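Local coordinates for protein 4-alpha-glucanotransferase (Streptococcus agalactiae, PDB 6M6T) that is an amylomaltase, also called a disproportionating enzyme, built on a TIM-type beta/alpha barrel that binds glycans, at residues A[67-71]-A[102-106]; A[54-59]-A[466-470]; A[275-280]-A[330-335]. All coordinates share one frame; numbering follows the deposited sequence.

Contact 1. Residues A[67-71]-A[102-106]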
loop_
_atom_site.group_PDB
_atom_site.type_symbol
_atom_site.label_atom_id
_atom_site.label_comp_id
_atom_site.label_asym_id
_atom_site.label_seq_id
_atom_site.Cartn_x
_atom_site.Cartn_y
_atom_site.Cartn_z
ATOM N N GLY A 67 1.772 10.640 5.246
ATOM C CA GLY A 67 2.594 9.519 5.668
ATOM C C GLY A 67 2.053 8.858 6.919
ATOM O O GLY A 67 1.713 9.534 7.894
ATOM N N ASN A 68 1.969 7.531 6.896
ATOM C CA ASN A 68 1.636 6.792 8.109
ATOM C C ASN A 68 2.682 7.064 9.178
ATOM O O ASN A 68 3.842 6.662 9.046
ATOM C CB ASN A 68 1.547 5.289 7.844
ATOM C CG ASN A 68 1.518 4.467 9.121
ATOM O OD1 ASN A 68 1.108 4.946 10.178
ATOM N ND2 ASN A 68 1.954 3.219 9.025
ATOM N N THR A 69 2.282 7.717 10.258
ATOM C CA THR A 69 3.296 8.154 11.202
ATOM C C THR A 69 3.900 7.014 12.007
ATOM O O THR A 69 4.942 7.217 12.636
ATOM C CB THR A 69 2.707 9.181 12.146
ATOM O OG1 THR A 69 3.767 9.997 12.624
ATOM C CG2 THR A 69 1.999 8.481 13.326
ATOM N N HIS A 70 3.290 5.828 12.001
ATOM C CA HIS A 70 3.863 4.713 12.746
ATOM C C HIS A 70 5.231 4.307 12.218
ATOM O O HIS A 70 5.988 3.642 12.927
ATOM C CB HIS A 70 2.920 3.513 12.707
ATOM C CG HIS A 70 1.657 3.720 13.476
ATOM N ND1 HIS A 70 0.649 2.781 13.515
ATOM C CD2 HIS A 70 1.243 4.756 14.243
ATOM C CE1 HIS A 70 -0.337 3.233 14.272
ATOM N NE2 HIS A 70 -0.003 4.430 14.722
ATOM N N LEU A 71 5.563 4.684 10.995
ATOM C CA LEU A 71 6.793 4.239 10.370
ATOM C C LEU A 71 7.960 5.168 10.653
ATOM O O LEU A 71 9.080 4.866 10.229
ATOM C CB LEU A 71 6.596 4.090 8.855
ATOM C CG LEU A 71 5.383 3.264 8.441
ATOM C CD1 LEU A 71 5.444 2.900 6.963
ATOM C CD2 LEU A 71 5.291 2.024 9.298
ATOM N N TYR A 102 -1.231 -3.139 16.588
ATOM C CA TYR A 102 -1.628 -1.766 16.294
ATOM C C TYR A 102 -2.505 -1.201 17.396
ATOM O O TYR A 102 -2.530 0.019 17.603
ATOM C CB TYR A 102 -2.382 -1.691 14.966
ATOM C CG TYR A 102 -1.589 -2.032 13.717
ATOM C CD1 TYR A 102 -1.474 -3.348 13.287
ATOM C CD2 TYR A 102 -0.993 -1.029 12.942
ATOM C CE1 TYR A 102 -0.764 -3.667 12.143
ATOM C CE2 TYR A 102 -0.281 -1.334 11.799
ATOM C CZ TYR A 102 -0.162 -2.661 11.402
ATOM O OH TYR A 102 0.545 -2.996 10.258
ATOM N N ALA A 103 -3.243 -2.070 18.097
ATOM C CA ALA A 103 -4.055 -1.670 19.239
ATOM C C ALA A 103 -3.153 -1.078 20.315
ATOM O O ALA A 103 -2.373 -1.797 20.953
ATOM C CB ALA A 103 -4.839 -2.867 19.785
ATOM N N GLY A 104 -3.230 0.232 20.513
ATOM C CA GLY A 104 -2.385 0.855 21.505
ATOM C C GLY A 104 -0.958 1.139 21.086
ATOM O O GLY A 104 -0.159 1.556 21.929
ATOM N N LEU A 105 -0.593 0.935 19.826
ATOM C CA LEU A 105 0.726 1.402 19.406
ATOM C C LEU A 105 0.690 2.886 19.042
ATOM O O LEU A 105 1.665 3.621 19.272
ATOM C CB LEU A 105 1.231 0.563 18.239
ATOM C CG LEU A 105 2.527 1.085 17.646
ATOM C CD1 LEU A 105 3.464 -0.067 17.404
ATOM C CD2 LEU A 105 2.234 1.812 16.353
ATOM N N PHE A 106 -0.429 3.334 18.462
ATOM C CA PHE A 106 -0.679 4.767 18.346
ATOM C C PHE A 106 -0.729 5.402 19.723
ATOM O O PHE A 106 -0.287 6.542 19.909
ATOM C CB PHE A 106 -1.986 5.030 17.583
ATOM C CG PHE A 106 -2.143 6.460 17.123
ATOM C CD1 PHE A 106 -2.619 7.440 17.999
ATOM C CD2 PHE A 106 -1.789 6.834 15.825
ATOM C CE1 PHE A 106 -2.745 8.759 17.591
ATOM C CE2 PHE A 106 -1.913 8.154 15.407
ATOM C CZ PHE A 106 -2.397 9.115 16.293
#
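His70 presses its imidazole against Leu105 and Phe106, docking a short 3-10 turn, part of the loop between strand 43-45 and helix 74-78, onto the first turn of helix 105-122. The turn opens with an Asx turn: Asn68 OD1 accepts the backbone N of His70 at 3.0 Å, with the donor well above the side-chain carbonyl plane. It bends the chain just before the histidine. Its CG stands opposite the carbonyl carbon (chi1 -69°), which carries the ring in between Tyr102, Leu105 and Phe106.

One methyl of Leu105 does the work on the face. CD2 sits 3.4 Å from the centroid of the His70 ring, only 12° off the normal, a clear CH-pi contact. Around the rim the neighbours are aromatic. Tyr102 meets His70 edge to edge, with its CD2 4.2 Å from ND1. His70 and Phe106 also meet rim to rim, and neither ring lies over the other; the planes are turned by 56° and the centroids are 5.6 Å apart. Arg109, one turn further along the same helix, also touches the histidine. Thr69 CG2 reaches the Phe106 ring obliquely, 4.4 Å from CE2. The closest touch of the imidazole rim is NE2 of His70 against CD2 of Phe106, at 3.2 Å.

Contact 2. Residues A[54-59]-A[466-470]. With AC1 (4,6-dideoxy-4-{[(1S,4R,5S,6S)-4,5,6-trihydroxy-3-(hydroxymethyl)cyclohex-2-en-1-yl]amino}-alpha-D-glucopyranose), chain I; ASO (1,5-anhydro-D-glucitol), chain B.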
loop_
_atom_site.group_PDB
_atom_site.type_symbol
_atom_site.label_atom_id
_atom_site.label_comp_id
_atom_site.label_asym_id
_atom_site.label_seq_id
_atom_site.Cartn_x
_atom_site.Cartn_y
_atom_site.Cartn_z
ATOM N N PHE A 54 -8.971 2.191 12.114
ATOM C CA PHE A 54 -9.304 0.904 12.715
ATOM C C PHE A 54 -9.222 -0.189 11.651
ATOM O O PHE A 54 -9.614 0.008 10.496
ATOM C CB PHE A 54 -10.711 0.950 13.350
ATOM C CG PHE A 54 -11.193 -0.391 13.871
ATOM C CD1 PHE A 54 -10.829 -0.833 15.134
ATOM C CD2 PHE A 54 -12.000 -1.219 13.087
ATOM C CE1 PHE A 54 -11.255 -2.075 15.607
ATOM C CE2 PHE A 54 -12.432 -2.463 13.557
ATOM C CZ PHE A 54 -12.058 -2.891 14.814
ATOM N N GLY A 55 -8.690 -1.349 12.035
ATOM C CA GLY A 55 -8.466 -2.434 11.099
ATOM C C GLY A 55 -7.094 -2.444 10.458
ATOM O O GLY A 55 -6.656 -3.499 9.975
ATOM N N ASP A 56 -6.427 -1.288 10.421
ATOM C CA ASP A 56 -5.014 -1.127 10.092
ATOM C C ASP A 56 -4.718 -1.290 8.593
ATOM O O ASP A 56 -3.554 -1.451 8.195
ATOM C CB ASP A 56 -4.157 -2.072 10.955
ATOM C CG ASP A 56 -4.511 -1.967 12.457
ATOM O OD1 ASP A 56 -4.672 -0.815 12.942
ATOM O OD2 ASP A 56 -4.624 -3.018 13.146
ATOM N N SER A 57 -5.748 -1.197 7.755
ATOM C CA SER A 57 -5.597 -1.215 6.307
ATOM C C SER A 57 -5.052 0.112 5.796
ATOM O O SER A 57 -5.544 1.174 6.195
ATOM C CB SER A 57 -6.949 -1.515 5.657
ATOM O OG SER A 57 -6.989 -1.092 4.308
ATOM N N PRO A 58 -4.034 0.110 4.929
ATOM C CA PRO A 58 -3.598 1.338 4.257
ATOM C C PRO A 58 -4.411 1.701 3.021
ATOM O O PRO A 58 -4.132 2.730 2.400
ATOM C CB PRO A 58 -2.144 1.018 3.886
ATOM C CG PRO A 58 -2.118 -0.465 3.703
ATOM C CD PRO A 58 -3.109 -1.021 4.687
ATOM N N TYR A 59 -5.400 0.893 2.639
ATOM C CA TYR A 59 -6.275 1.181 1.511
ATOM C C TYR A 59 -7.600 1.825 1.950
ATOM O O TYR A 59 -8.586 1.794 1.192
ATOM C CB TYR A 59 -6.521 -0.104 0.715
ATOM C CG TYR A 59 -5.250 -0.748 0.189
ATOM C CD1 TYR A 59 -4.483 -1.597 0.991
ATOM C CD2 TYR A 59 -4.809 -0.502 -1.117
ATOM C CE1 TYR A 59 -3.301 -2.191 0.497
ATOM C CE2 TYR A 59 -3.637 -1.083 -1.621
ATOM C CZ TYR A 59 -2.882 -1.928 -0.816
ATOM O OH TYR A 59 -1.722 -2.500 -1.328
ATOM N N VAL A 466 -11.622 -8.318 9.206
ATOM C CA VAL A 466 -10.826 -7.349 9.952
ATOM C C VAL A 466 -9.925 -7.997 11.006
ATOM O O VAL A 466 -8.893 -7.404 11.376
ATOM C CB VAL A 466 -11.716 -6.268 10.604
ATOM C CG1 VAL A 466 -10.879 -5.025 10.925
ATOM C CG2 VAL A 466 -12.885 -5.895 9.690
ATOM N N GLY A 467 -10.250 -9.187 11.501
ATOM C CA GLY A 467 -9.354 -9.873 12.407
ATOM C C GLY A 467 -7.980 -10.171 11.822
ATOM O O GLY A 467 -7.861 -10.757 10.732
ATOM N N GLY A 468 -6.937 -9.737 12.539
ATOM C CA GLY A 468 -5.571 -10.202 12.349
ATOM C C GLY A 468 -4.989 -10.070 10.958
ATOM O O GLY A 468 -4.611 -11.073 10.335
ATOM N N ASN A 469 -4.889 -8.831 10.478
ATOM C CA ASN A 469 -4.406 -8.523 9.142
ATOM C C ASN A 469 -3.352 -7.431 9.245
ATOM O O ASN A 469 -3.447 -6.550 10.099
ATOM C CB ASN A 469 -5.563 -8.056 8.204
ATOM C CG ASN A 469 -6.418 -9.214 7.674
ATOM O OD1 ASN A 469 -5.911 -10.150 7.067
ATOM N ND2 ASN A 469 -7.714 -9.143 7.906
ATOM N N TRP A 470 -2.360 -7.483 8.347
ATOM C CA TRP A 470 -1.262 -6.516 8.284
ATOM C C TRP A 470 -0.338 -6.626 9.494
ATOM O O TRP A 470 0.303 -5.651 9.899
ATOM C CB TRP A 470 -1.774 -5.078 8.127
ATOM C CG TRP A 470 -3.027 -4.977 7.281
ATOM C CD1 TRP A 470 -4.310 -4.833 7.734
ATOM C CD2 TRP A 470 -3.119 -5.019 5.846
ATOM N NE1 TRP A 470 -5.188 -4.787 6.680
ATOM C CE2 TRP A 470 -4.485 -4.896 5.510
ATOM C CE3 TRP A 470 -2.184 -5.150 4.817
ATOM C CZ2 TRP A 470 -4.939 -4.900 4.183
ATOM C CZ3 TRP A 470 -2.636 -5.153 3.496
ATOM C CH2 TRP A 470 -3.999 -5.031 3.194
HETATM C C1 AC1 I . -8.834 -4.000 1.248
HETATM O O2 AC1 I . -9.604 -6.335 1.366
HETATM C C2 AC1 I . -9.472 -5.108 2.109
HETATM C C4A AC1 I . -14.840 -2.464 6.394
HETATM C C3 AC1 I . -10.816 -4.704 2.643
HETATM O O3 AC1 I . -11.247 -5.795 3.439
HETATM C C4 AC1 I . -10.667 -3.401 3.465
HETATM N N4A AC1 I . -11.881 -2.911 4.187
HETATM C C5 AC1 I . -10.195 -2.367 2.459
HETATM O O5 AC1 I . -8.883 -2.733 1.977
HETATM C C6 AC1 I . -10.130 -0.998 3.131
HETATM C C1B AC1 I . -12.109 -3.360 5.589
HETATM C C2B AC1 I . -13.342 -4.247 5.584
HETATM O O2B AC1 I . -13.182 -5.311 4.641
HETATM C C3B AC1 I . -14.540 -3.369 5.188
HETATM O O3B AC1 I . -15.689 -4.180 4.860
HETATM O O4 AC1 I . -15.900 -1.500 6.122
HETATM C C5B AC1 I . -13.663 -1.832 6.845
HETATM C C7B AC1 I . -12.363 -2.284 6.477
HETATM C C6B AC1 I . -13.876 -0.644 7.816
HETATM O O6B AC1 I . -15.232 -0.157 7.717
HETATM C C1 ASO B . -7.081 -2.836 -3.512
HETATM C C2 ASO B . -6.441 -3.820 -2.510
HETATM C C3 ASO B . -7.536 -4.490 -1.661
HETATM C C4 ASO B . -8.320 -3.382 -0.933
HETATM C C5 ASO B . -8.887 -2.416 -1.938
HETATM C C6 ASO B . -9.437 -1.204 -1.188
HETATM O O2 ASO B . -5.652 -4.805 -3.187
HETATM O O3 ASO B . -6.929 -5.422 -0.702
HETATM O O4 ASO B . -9.382 -3.925 -0.112
HETATM O O5 ASO B . -7.848 -1.875 -2.758
HETATM O O6 ASO B . -9.211 -0.013 -1.963
#
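Trp470 turns its CG away from the carbonyl carbon (chi1 -35°, chi2 101°), which presents one face of the indole to residues 56-58, while Tyr59 takes the same first-torsion arrangement (chi1 -58°) and brings its ring to the far end of that indole. Two loops of the barrel enzyme meet here, beside the glycan pocket, and an ST turn shapes the first of them: Ser57 OG accepts the backbone N of Tyr59 at 3.0 Å.

The chain of residues 56 to 58 runs over that face of the indole. Asp56 O lies over the CD1 end, and Ser57 CA lies over the five-membered ring, offset toward its rim. Pro58 CD then sits almost exactly above the six-membered ring, 4.0 Å from its centroid, so that two CH-pi contacts follow one another along the face. Gly55 O comes instead to the rim, near the ring plane, 3.5 Å from Trp470 CD1. At the far end the tryptophan and Tyr59 meet obliquely, Trp470 CH2 lying 4.0 Å from Tyr59 CE1. Further out, Val466 CG1 packs on Gly55 CA at 3.5 Å and obliquely on the ring of Phe54.

Ser57 and Tyr59 also line the pocket. The face of the Tyr59 ring carries C2 of ASO, offset toward the rim, and its hydroxyl is hydrogen-bonded to Asp216 OD2. Leu260 O and Asp397 bind AC1 and ASO respectively. On the AC1 side, the Ser57 hydroxyl gives a weak hydrogen bond to the ring oxygen O5 of AC1, with OG and O5 3.4 Å apart.

Contact 3. Residues A[275-280]-A[330-335]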
loop_
_atom_site.group_PDB
_atom_site.type_symbol
_atom_site.label_atom_id
_atom_site.label_comp_id
_atom_site.label_asym_id
_atom_site.label_seq_id
_atom_site.Cartn_x
_atom_site.Cartn_y
_atom_site.Cartn_z
ATOM N N ASP A 275 -11.199 18.001 -15.897
ATOM C CA ASP A 275 -9.991 17.591 -16.599
ATOM C C ASP A 275 -9.132 16.649 -15.757
ATOM O O ASP A 275 -7.920 16.583 -15.939
ATOM C CB ASP A 275 -9.189 18.815 -17.047
ATOM C CG ASP A 275 -8.291 18.512 -18.210
ATOM O OD1 ASP A 275 -8.311 17.347 -18.664
ATOM O OD2 ASP A 275 -7.566 19.427 -18.669
ATOM N N PHE A 276 -9.755 15.931 -14.822
ATOM C CA PHE A 276 -9.074 14.981 -13.939
ATOM C C PHE A 276 -7.944 15.625 -13.114
ATOM O O PHE A 276 -7.014 14.943 -12.681
ATOM C CB PHE A 276 -8.560 13.792 -14.744
ATOM C CG PHE A 276 -9.625 13.077 -15.512
ATOM C CD1 PHE A 276 -10.381 12.088 -14.908
ATOM C CD2 PHE A 276 -9.851 13.370 -16.841
ATOM C CE1 PHE A 276 -11.347 11.409 -15.608
ATOM C CE2 PHE A 276 -10.819 12.693 -17.546
ATOM C CZ PHE A 276 -11.572 11.714 -16.924
ATOM N N ASP A 277 -8.049 16.932 -12.857
ATOM C CA ASP A 277 -7.097 17.688 -12.047
ATOM C C ASP A 277 -6.560 16.870 -10.872
ATOM O O ASP A 277 -5.346 16.648 -10.733
ATOM C CB ASP A 277 -7.814 18.964 -11.562
ATOM C CG ASP A 277 -6.879 19.996 -10.885
ATOM O OD1 ASP A 277 -6.161 19.673 -9.892
ATOM O OD2 ASP A 277 -6.910 21.169 -11.343
ATOM N N TRP A 278 -7.472 16.364 -10.047
ATOM C CA TRP A 278 -7.062 15.693 -8.819
ATOM C C TRP A 278 -6.266 14.428 -9.112
ATOM O O TRP A 278 -5.297 14.122 -8.411
ATOM C CB TRP A 278 -8.291 15.372 -7.976
ATOM C CG TRP A 278 -7.993 14.748 -6.647
ATOM C CD1 TRP A 278 -7.305 15.313 -5.596
ATOM C CD2 TRP A 278 -8.386 13.439 -6.213
ATOM N NE1 TRP A 278 -7.252 14.428 -4.543
ATOM C CE2 TRP A 278 -7.906 13.273 -4.896
ATOM C CE3 TRP A 278 -9.094 12.389 -6.812
ATOM C CZ2 TRP A 278 -8.116 12.099 -4.171
ATOM C CZ3 TRP A 278 -9.304 11.227 -6.086
ATOM C CH2 TRP A 278 -8.820 11.094 -4.784
ATOM N N TRP A 279 -6.657 13.683 -10.146
ATOM C CA TRP A 279 -5.955 12.451 -10.483
ATOM C C TRP A 279 -4.565 12.735 -11.034
ATOM O O TRP A 279 -3.620 11.979 -10.775
ATOM C CB TRP A 279 -6.771 11.664 -11.498
ATOM C CG TRP A 279 -7.830 10.822 -10.889
ATOM C CD1 TRP A 279 -9.177 10.979 -11.024
ATOM C CD2 TRP A 279 -7.638 9.671 -10.055
ATOM N NE1 TRP A 279 -9.836 9.993 -10.326
ATOM C CE2 TRP A 279 -8.912 9.181 -9.721
ATOM C CE3 TRP A 279 -6.515 9.014 -9.560
ATOM C CZ2 TRP A 279 -9.091 8.067 -8.912
ATOM C CZ3 TRP A 279 -6.698 7.907 -8.764
ATOM C CH2 TRP A 279 -7.973 7.445 -8.447
ATOM N N ILE A 280 -4.425 13.802 -11.825
ATOM C CA ILE A 280 -3.098 14.185 -12.291
ATOM C C ILE A 280 -2.208 14.492 -11.103
ATOM O O ILE A 280 -1.034 14.122 -11.079
ATOM C CB ILE A 280 -3.182 15.381 -13.257
ATOM C CG1 ILE A 280 -4.055 15.026 -14.464
ATOM C CG2 ILE A 280 -1.785 15.836 -13.672
ATOM C CD1 ILE A 280 -3.433 14.027 -15.372
ATOM N N THR A 330 -5.311 11.789 -20.665
ATOM C CA THR A 330 -4.961 13.064 -20.060
ATOM C C THR A 330 -3.661 12.951 -19.291
ATOM O O THR A 330 -2.818 13.855 -19.355
ATOM C CB THR A 330 -6.084 13.547 -19.147
ATOM O OG1 THR A 330 -7.332 13.439 -19.838
ATOM C CG2 THR A 330 -5.863 14.997 -18.762
ATOM N N ILE A 331 -3.474 11.837 -18.571
ATOM C CA ILE A 331 -2.226 11.642 -17.828
ATOM C C ILE A 331 -1.044 11.566 -18.793
ATOM O O ILE A 331 -0.038 12.258 -18.612
ATOM C CB ILE A 331 -2.309 10.406 -16.907
ATOM C CG1 ILE A 331 -3.324 10.634 -15.786
ATOM C CG2 ILE A 331 -0.965 10.126 -16.259
ATOM C CD1 ILE A 331 -3.702 9.380 -15.033
ATOM N N LYS A 332 -1.159 10.753 -19.851
ATOM C CA LYS A 332 -0.091 10.688 -20.849
ATOM C C LYS A 332 0.250 12.072 -21.394
ATOM O O LYS A 332 1.411 12.491 -21.367
ATOM C CB LYS A 332 -0.472 9.750 -22.000
ATOM C CG LYS A 332 0.736 9.270 -22.802
ATOM C CD LYS A 332 0.366 8.751 -24.175
ATOM C CE LYS A 332 1.575 8.046 -24.848
ATOM N NZ LYS A 332 1.955 8.575 -26.215
ATOM N N GLU A 333 -0.752 12.799 -21.891
ATOM C CA GLU A 333 -0.491 14.127 -22.442
ATOM C C GLU A 333 0.195 15.044 -21.423
ATOM O O GLU A 333 1.222 15.670 -21.722
ATOM C CB GLU A 333 -1.791 14.763 -22.932
ATOM C CG GLU A 333 -1.575 16.169 -23.488
ATOM C CD GLU A 333 -0.514 16.211 -24.604
ATOM O OE1 GLU A 333 0.684 16.485 -24.315
ATOM O OE2 GLU A 333 -0.883 15.961 -25.779
ATOM N N LYS A 334 -0.355 15.141 -20.212
ATOM C CA LYS A 334 0.101 16.184 -19.307
ATOM C C LYS A 334 1.375 15.798 -18.569
ATOM O O LYS A 334 2.163 16.677 -18.206
ATOM C CB LYS A 334 -1.012 16.529 -18.318
ATOM C CG LYS A 334 -2.024 17.506 -18.865
ATOM C CD LYS A 334 -3.181 17.643 -17.922
ATOM C CE LYS A 334 -4.092 18.768 -18.357
ATOM N NZ LYS A 334 -5.037 19.097 -17.255
ATOM N N LEU A 335 1.608 14.506 -18.366
ATOM C CA LEU A 335 2.697 14.017 -17.538
ATOM C C LEU A 335 3.782 13.279 -18.315
ATOM O O LEU A 335 4.816 12.945 -17.721
ATOM C CB LEU A 335 2.137 13.092 -16.452
ATOM C CG LEU A 335 1.353 13.820 -15.371
ATOM C CD1 LEU A 335 0.920 12.879 -14.250
ATOM C CD2 LEU A 335 2.230 14.916 -14.851
#
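Ile280 gives more of its surface to this contact than any other residue of the two segments: its CD1 lies against Ile331 CG1 at 3.4 Å, the two side chains running alongside each other, head to tail. Two torsions are behind this: chi1 (-59°) sets CG1 of Ile280 opposite its carbonyl carbon, and chi2 (-70°) turns CD1 to Ile331. The other branch, CG2, meets Leu335 CD1 at 4.0 Å, so the two arms of one isoleucine address successive turns of the partner helix. Ile283, one turn further on in helix 277-289, also touches both Ile331 and Leu335 and extends this apolar seam. Phe276 closes its other end; Thr330 OG1 stands 3.9 Å from its CD2, obliquely to the ring, and that hydroxyl is hydrogen-bonded to Glu326 O of its own helix.

The rim toward solvent is looser and polar. Lys334, exposed and extended beyond CG, reaches back along the surface and makes a salt bridge to the partly exposed Asp275, with NZ 2.9 Å from OD2; as a hydrogen bond it is weak. The other carboxylate oxygen, OD1, lies 3.4 Å from the methyl CG2 of Thr330. Halfway along, the lysine's CD only grazes Ile280 CG1, at 4.4 Å.

Asp275, with positive phi, is the C-prime residue of a Schellman motif ending helix 268-273, and Phe276 is the N-cap of the next helix. The helices joined here precede strands 292-295 and 340-342, neighbours in the parallel sheet, an arrangement typical of adjacent outer helices in a beta/alpha barrel.

In the fold
Contacts 1 and 2 form one continuous region, their centres about 12 Å apart. Tyr102 joins them: its OH lies 2.7 Å from Trp470 O, a probable hydrogen bond, and its ring packs on Asp56, with CD1 3.2 Å from OD2. Contact 2 borders the ligands directly, whereas in contact 1 the side chain of Tyr102 remains about 13 Å from both AC1 and ASO, so contact 1 is set back from the ligands. Contact 3 lies apart, on the other side of the chain's centre from contact 2, with centres about 31 Å and nearest atoms about 11 Å apart. Along the chain, contact 2 encloses both of the others, which follow in series.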